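Local coordinates for protein ATP synthase subunit s, mitochondrial (Bos taurus, PDB 3E3Z) that regulates mitochondrial ATP synthase, being needed for its proton conduction and facilitating ATP synthesis by blocking a proton leak, at residues V9-D14 against C72-G77; G22-A27 against Y61-I66. The protein carries 1 engineered substitution. One frame throughout, in Å; residues are numbered along the deposited sequence.

Interaction 1 (V9-D14 against C72-G77). With PA0 (Phenylarsine oxide), chain D.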
loop_
_atom_site.group_PDB
_atom_site.type_symbol
_atom_site.label_atom_id
_atom_site.label_comp_id
_atom_site.label_asym_id
_atom_site.label_seq_id
_atom_site.Cartn_x
_atom_site.Cartn_y
_atom_site.Cartn_z
ATOM N N VAL A 9 11.268 -3.219 13.569
ATOM C CA VAL A 9 10.983 -4.621 13.765
ATOM C C VAL A 9 9.503 -4.957 13.474
ATOM O O VAL A 9 9.170 -6.065 13.077
ATOM C CB VAL A 9 11.471 -5.102 15.161
ATOM C CG1 VAL A 9 10.469 -4.832 16.264
ATOM C CG2 VAL A 9 11.799 -6.502 15.038
ATOM N N PHE A 10 8.638 -3.963 13.629
ATOM C CA PHE A 10 7.221 -4.094 13.222
ATOM C C PHE A 10 7.139 -4.311 11.714
ATOM O O PHE A 10 6.250 -5.015 11.234
ATOM C CB PHE A 10 6.364 -2.909 13.685
ATOM C CG PHE A 10 5.656 -3.151 14.997
ATOM C CD1 PHE A 10 4.275 -3.182 15.082
ATOM C CD2 PHE A 10 6.373 -3.365 16.157
ATOM C CE1 PHE A 10 3.629 -3.406 16.270
ATOM C CE2 PHE A 10 5.724 -3.610 17.341
ATOM C CZ PHE A 10 4.352 -3.619 17.403
ATOM N N ASN A 11 8.102 -3.735 11.004
ATOM C CA ASN A 11 8.080 -3.697 9.538
ATOM C C ASN A 11 8.900 -4.799 8.901
ATOM O O ASN A 11 8.640 -5.236 7.778
ATOM C CB ASN A 11 8.492 -2.314 9.007
ATOM C CG ASN A 11 7.369 -1.343 9.055
ATOM O OD1 ASN A 11 7.292 -0.473 9.962
ATOM N ND2 ASN A 11 6.440 -1.509 8.127
ATOM N N LYS A 12 9.941 -5.254 9.591
ATOM C CA LYS A 12 10.896 -6.186 8.965
ATOM C C LYS A 12 10.259 -7.499 8.529
ATOM O O LYS A 12 9.473 -8.070 9.261
ATOM C CB LYS A 12 12.042 -6.506 9.951
ATOM C CG LYS A 12 13.176 -7.278 9.343
ATOM C CD LYS A 12 14.261 -7.537 10.379
ATOM C CE LYS A 12 15.310 -8.469 9.849
ATOM N NZ LYS A 12 15.922 -7.897 8.642
ATOM N N VAL A 13 10.594 -7.935 7.325
ATOM C CA VAL A 13 10.087 -9.213 6.776
ATOM C C VAL A 13 10.768 -10.381 7.444
ATOM O O VAL A 13 11.989 -10.390 7.588
ATOM C CB VAL A 13 10.305 -9.300 5.264
ATOM C CG1 VAL A 13 9.856 -10.648 4.724
ATOM C CG2 VAL A 13 9.536 -8.171 4.544
ATOM N N ASP A 14 9.966 -11.343 7.868
ATOM C CA ASP A 14 10.479 -12.642 8.307
ATOM C C ASP A 14 10.200 -13.641 7.227
ATOM O O ASP A 14 9.057 -14.074 7.034
ATOM C CB ASP A 14 9.812 -13.075 9.585
ATOM C CG ASP A 14 10.420 -14.343 10.181
ATOM O OD1 ASP A 14 10.495 -14.434 11.427
ATOM O OD2 ASP A 14 10.833 -15.211 9.404
ATOM N N CYS A 72 1.701 2.363 11.014
ATOM C CA CYS A 72 3.171 2.543 11.073
ATOM C C CYS A 72 3.958 1.826 10.011
ATOM O O CYS A 72 5.178 1.701 10.113
ATOM C CB CYS A 72 3.741 2.163 12.442
ATOM S SG CYS A 72 3.598 0.469 12.852
ATOM N N ILE A 73 3.286 1.413 8.945
ATOM C CA ILE A 73 3.995 0.795 7.826
ATOM C C ILE A 73 4.979 1.771 7.191
ATOM O O ILE A 73 4.737 2.979 7.069
ATOM C CB ILE A 73 3.061 0.140 6.772
ATOM C CG1 ILE A 73 2.123 1.158 6.132
ATOM C CG2 ILE A 73 2.264 -1.018 7.389
ATOM C CD1 ILE A 73 1.254 0.569 5.029
ATOM N N MET A 74 6.131 1.227 6.795
ATOM C CA MET A 74 7.081 2.033 6.059
ATOM C C MET A 74 8.163 1.192 5.406
ATOM O O MET A 74 8.457 0.096 5.846
ATOM C CB MET A 74 7.715 3.050 7.010
ATOM C CG MET A 74 8.619 2.447 8.002
ATOM S SD MET A 74 9.558 3.638 9.006
ATOM C CE MET A 74 10.027 4.849 7.900
ATOM N N SER A 75 8.716 1.773 4.349
ATOM C CA SER A 75 9.948 1.330 3.658
ATOM C C SER A 75 10.020 -0.170 3.485
ATOM O O SER A 75 9.232 -0.741 2.744
ATOM C CB SER A 75 11.227 1.892 4.304
ATOM O OG SER A 75 11.466 1.415 5.623
ATOM N N ILE A 76 11.002 -0.809 4.106
ATOM C CA ILE A 76 11.213 -2.241 3.823
ATOM C C ILE A 76 10.089 -3.168 4.300
ATOM O O ILE A 76 10.030 -4.329 3.890
ATOM C CB ILE A 76 12.600 -2.758 4.262
ATOM C CG1 ILE A 76 12.828 -2.554 5.738
ATOM C CG2 ILE A 76 13.673 -2.041 3.419
ATOM C CD1 ILE A 76 14.004 -3.431 6.288
ATOM N N GLY A 77 9.116 -2.616 5.014
ATOM C CA GLY A 77 7.907 -3.391 5.351
ATOM C C GLY A 77 7.184 -3.775 4.065
ATOM O O GLY A 77 6.555 -4.814 3.972
HETATM AS AS7 PA0 D . 2.889 0.452 15.049
HETATM C C1 PA0 D . 4.007 1.080 15.537
HETATM C C2 PA0 D . 5.143 0.359 15.879
HETATM C C3 PA0 D . 6.269 1.011 16.358
HETATM C C4 PA0 D . 6.286 2.396 16.505
HETATM C C5 PA0 D . 5.153 3.133 16.173
HETATM C C6 PA0 D . 4.025 2.472 15.696
HETATM O O HOH W 1 11.779 -6.108 5.558
#

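Interaction 2 (G22-A27 against Y61-I66)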
loop_
_atom_site.group_PDB
_atom_site.type_symbol
_atom_site.label_atom_id
_atom_site.label_comp_id
_atom_site.label_asym_id
_atom_site.label_seq_id
_atom_site.Cartn_x
_atom_site.Cartn_y
_atom_site.Cartn_z
ATOM N N GLY A 22 2.828 -18.548 3.644
ATOM C CA GLY A 22 2.600 -17.910 2.363
ATOM C C GLY A 22 2.592 -16.388 2.451
ATOM O O GLY A 22 2.405 -15.825 3.531
ATOM N N PRO A 23 2.783 -15.721 1.315
ATOM C CA PRO A 23 2.889 -14.269 1.282
ATOM C C PRO A 23 1.644 -13.542 1.790
ATOM O O PRO A 23 1.746 -12.563 2.538
ATOM C CB PRO A 23 3.108 -13.977 -0.191
ATOM C CG PRO A 23 3.754 -15.185 -0.711
ATOM C CD PRO A 23 3.164 -16.327 0.030
ATOM N N ASP A 24 0.456 -14.016 1.430
ATOM C CA ASP A 24 -0.766 -13.246 1.790
ATOM C C ASP A 24 -0.978 -13.230 3.285
ATOM O O ASP A 24 -1.327 -12.224 3.867
ATOM C CB ASP A 24 -2.014 -13.755 1.064
ATOM C CG ASP A 24 -2.015 -13.400 -0.392
ATOM O OD1 ASP A 24 -2.662 -12.399 -0.770
ATOM O OD2 ASP A 24 -1.371 -14.145 -1.154
ATOM N N ARG A 25 -0.784 -14.381 3.917
ATOM C CA ARG A 25 -0.889 -14.441 5.355
ATOM C C ARG A 25 0.210 -13.637 6.045
ATOM O O ARG A 25 -0.052 -12.896 6.987
ATOM C CB ARG A 25 -0.881 -15.885 5.833
ATOM C CG ARG A 25 -0.873 -16.028 7.289
ATOM C CD ARG A 25 -1.988 -15.282 7.927
ATOM N NE ARG A 25 -2.148 -15.663 9.327
ATOM C CZ ARG A 25 -3.315 -15.973 9.862
ATOM N NH1 ARG A 25 -4.398 -15.930 9.100
ATOM N NH2 ARG A 25 -3.397 -16.317 11.147
ATOM N N ALA A 26 1.443 -13.796 5.591
ATOM C CA ALA A 26 2.552 -13.040 6.212
ATOM C C ALA A 26 2.315 -11.549 6.086
ATOM O O ALA A 26 2.539 -10.791 7.034
ATOM C CB ALA A 26 3.931 -13.440 5.618
ATOM N N ALA A 27 1.864 -11.126 4.910
ATOM C CA ALA A 27 1.574 -9.704 4.679
ATOM C C ALA A 27 0.362 -9.248 5.492
ATOM O O ALA A 27 0.317 -8.116 5.965
ATOM C CB ALA A 27 1.344 -9.416 3.156
ATOM N N TYR A 61 -6.604 -17.654 1.513
ATOM C CA TYR A 61 -7.068 -16.250 1.535
ATOM C C TYR A 61 -6.062 -15.323 0.873
ATOM O O TYR A 61 -4.882 -15.318 1.205
ATOM C CB TYR A 61 -7.354 -15.815 2.959
ATOM C CG TYR A 61 -8.511 -16.610 3.520
ATOM C CD1 TYR A 61 -9.775 -16.451 2.985
ATOM C CD2 TYR A 61 -8.318 -17.549 4.523
ATOM C CE1 TYR A 61 -10.853 -17.173 3.465
ATOM C CE2 TYR A 61 -9.399 -18.287 5.021
ATOM C CZ TYR A 61 -10.652 -18.091 4.472
ATOM O OH TYR A 61 -11.743 -18.819 4.925
ATOM N N LYS A 62 -6.573 -14.554 -0.090
ATOM C CA LYS A 62 -5.770 -13.658 -0.926
ATOM C C LYS A 62 -6.217 -12.217 -0.749
ATOM O O LYS A 62 -7.388 -11.884 -0.910
ATOM C CB LYS A 62 -5.884 -14.025 -2.411
ATOM C CG LYS A 62 -5.637 -15.497 -2.721
ATOM C CD LYS A 62 -4.275 -16.021 -2.297
ATOM C CE LYS A 62 -4.112 -17.492 -2.735
ATOM N NZ LYS A 62 -2.804 -18.050 -2.334
ATOM N N ILE A 63 -5.258 -11.346 -0.453
ATOM C CA ILE A 63 -5.565 -9.949 -0.212
ATOM C C ILE A 63 -6.018 -9.286 -1.499
ATOM O O ILE A 63 -5.338 -9.344 -2.542
ATOM C CB ILE A 63 -4.366 -9.142 0.369
ATOM C CG1 ILE A 63 -3.931 -9.704 1.718
ATOM C CG2 ILE A 63 -4.663 -7.613 0.413
ATOM C CD1 ILE A 63 -2.519 -9.205 2.166
ATOM N N GLN A 64 -7.198 -8.688 -1.422
ATOM C CA GLN A 64 -7.762 -7.884 -2.543
ATOM C C GLN A 64 -7.610 -6.395 -2.306
ATOM O O GLN A 64 -7.386 -5.623 -3.237
ATOM C CB GLN A 64 -9.257 -8.182 -2.761
ATOM C CG GLN A 64 -9.848 -7.424 -3.923
ATOM C CD GLN A 64 -11.237 -7.904 -4.349
ATOM O OE1 GLN A 64 -11.980 -8.468 -3.557
ATOM N NE2 GLN A 64 -11.577 -7.690 -5.626
ATOM N N ALA A 65 -7.794 -6.001 -1.059
ATOM C CA ALA A 65 -7.800 -4.602 -0.660
ATOM C C ALA A 65 -7.061 -4.394 0.660
ATOM O O ALA A 65 -7.078 -5.230 1.564
ATOM C CB ALA A 65 -9.263 -4.042 -0.571
ATOM N N ILE A 66 -6.388 -3.269 0.726
ATOM C CA ILE A 66 -5.645 -2.837 1.905
ATOM C C ILE A 66 -6.099 -1.421 2.283
ATOM O O ILE A 66 -6.239 -0.530 1.443
ATOM C CB ILE A 66 -4.096 -2.822 1.636
ATOM C CG1 ILE A 66 -3.564 -4.235 1.368
ATOM C CG2 ILE A 66 -3.298 -2.136 2.827
ATOM C CD1 ILE A 66 -2.206 -4.283 0.689
HETATM O O HOH W 2 -2.990 -10.901 -3.126
#

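Interaction 1 (V9-D14 against C72-G77)
The Phe10 ring meets Cys72 obliquely, a sulfur-aromatic contact in which SG stands 5.3 Å from the ring centroid and 53° off the ring normal. Over one face of the same ring lies carbon C2 of the bound phenylarsine oxide, 3.6 Å above the plane and offset toward the rim. Here the N-terminal domain caps the leucine-rich-repeat fold: the end of helix 2-11 rests on the loop that follows strand 63-69 in the second repeat, not far from the magnesium-binding residue Gly35.

The second flat group, the buried carboxamide of Asn11, lies along the backbone of Cys72, Ile73 and Met74. With CG anti to its own carbonyl carbon (chi1 -81°), it points into this loop. As modelled, like faces like: OD1 is 3.0 Å from Cys72 O and ND2 is 3.1 Å from Met74 N. The amide is therefore probably turned over, and once reversed both approaches may be hydrogen bonds. Cys72 O accepts a hydrogen bond from the Asn7 side chain, one turn earlier in the helix.

Packing is close where Gly77 passes Asn11, and a side chain here would run into the Asn11 carboxamide; the Gly77 CA-H points at Asn11 O, with CA and O separated by 3.1 Å. The Gly77 amide is itself bonded to Met74 O, closing a turn. Beyond the helix end, a water bridges the segments, accepting from Val13 N at 2.8 Å and donating to Ile76 O at 3.0 Å.

Interaction 2 (G22-A27 against Y61-I66)
Asp24 OD1 accepts a hydrogen bond from the backbone N of Ile63 at 2.8 Å, with an N-H...O angle of 164°. The donor reaches the anti side of the carboxylate, 31° out of its plane. A water donates to this same oxygen and also to Ile63 O, which lies 2.9 Å from the water, so both polar backbone atoms of Ile63 are linked to one side chain. With CG anti to the carbonyl carbon (chi1 -72°), the carboxylate leaves the first turn of helix 23-33 and meets strand 63-69 where it begins, joining the N-terminal domain to the boundary between the first and second leucine-rich repeats.

The other oxygen, OD2, lies 3.6 Å from Lys62 CD, the two side chains crossing at about a right angle. Lys62 NZ is hydrogen-bonded to Asp59 O and stays 4.3 Å from Asp24 OD2, beyond a salt bridge. Asp24 CB lies 3.3 Å from Tyr61 O.

Further along the helix, the Ile63 methyl CD1 meets Ala27 CB at 4.0 Å and also touches Asp24 O. An alanine in place of Asp24 would probably leave the Ile63 amide without its acceptor and the bridging water without one of its two holds.

The chemistry implies a largely backbone-directed junction: a buried carboxylate whose OD1 is held by an amide and a water, its charge probably also eased by the nearby lysine and the helix N terminus.

Overall arrangement
Starting from the N terminus, the chain runs down helix 2-11 into the first segment of interaction 1, turns through helix 15-21 and enters helix 23-33, whose first turns supply one side of interaction 2. Strand 37-40 and a long loop follow before strand 63-69 closes interaction 2 at its start. The chain then traverses this strand and leaves it into residues 72-77, closing interaction 1. Interaction 2 is thus nested within the larger loop, with contact centres 15 Å apart. The pair illustrates how a terminal domain can cap a repeat fold: it meets strand 63-69 at its beginning and the loop just beyond its end.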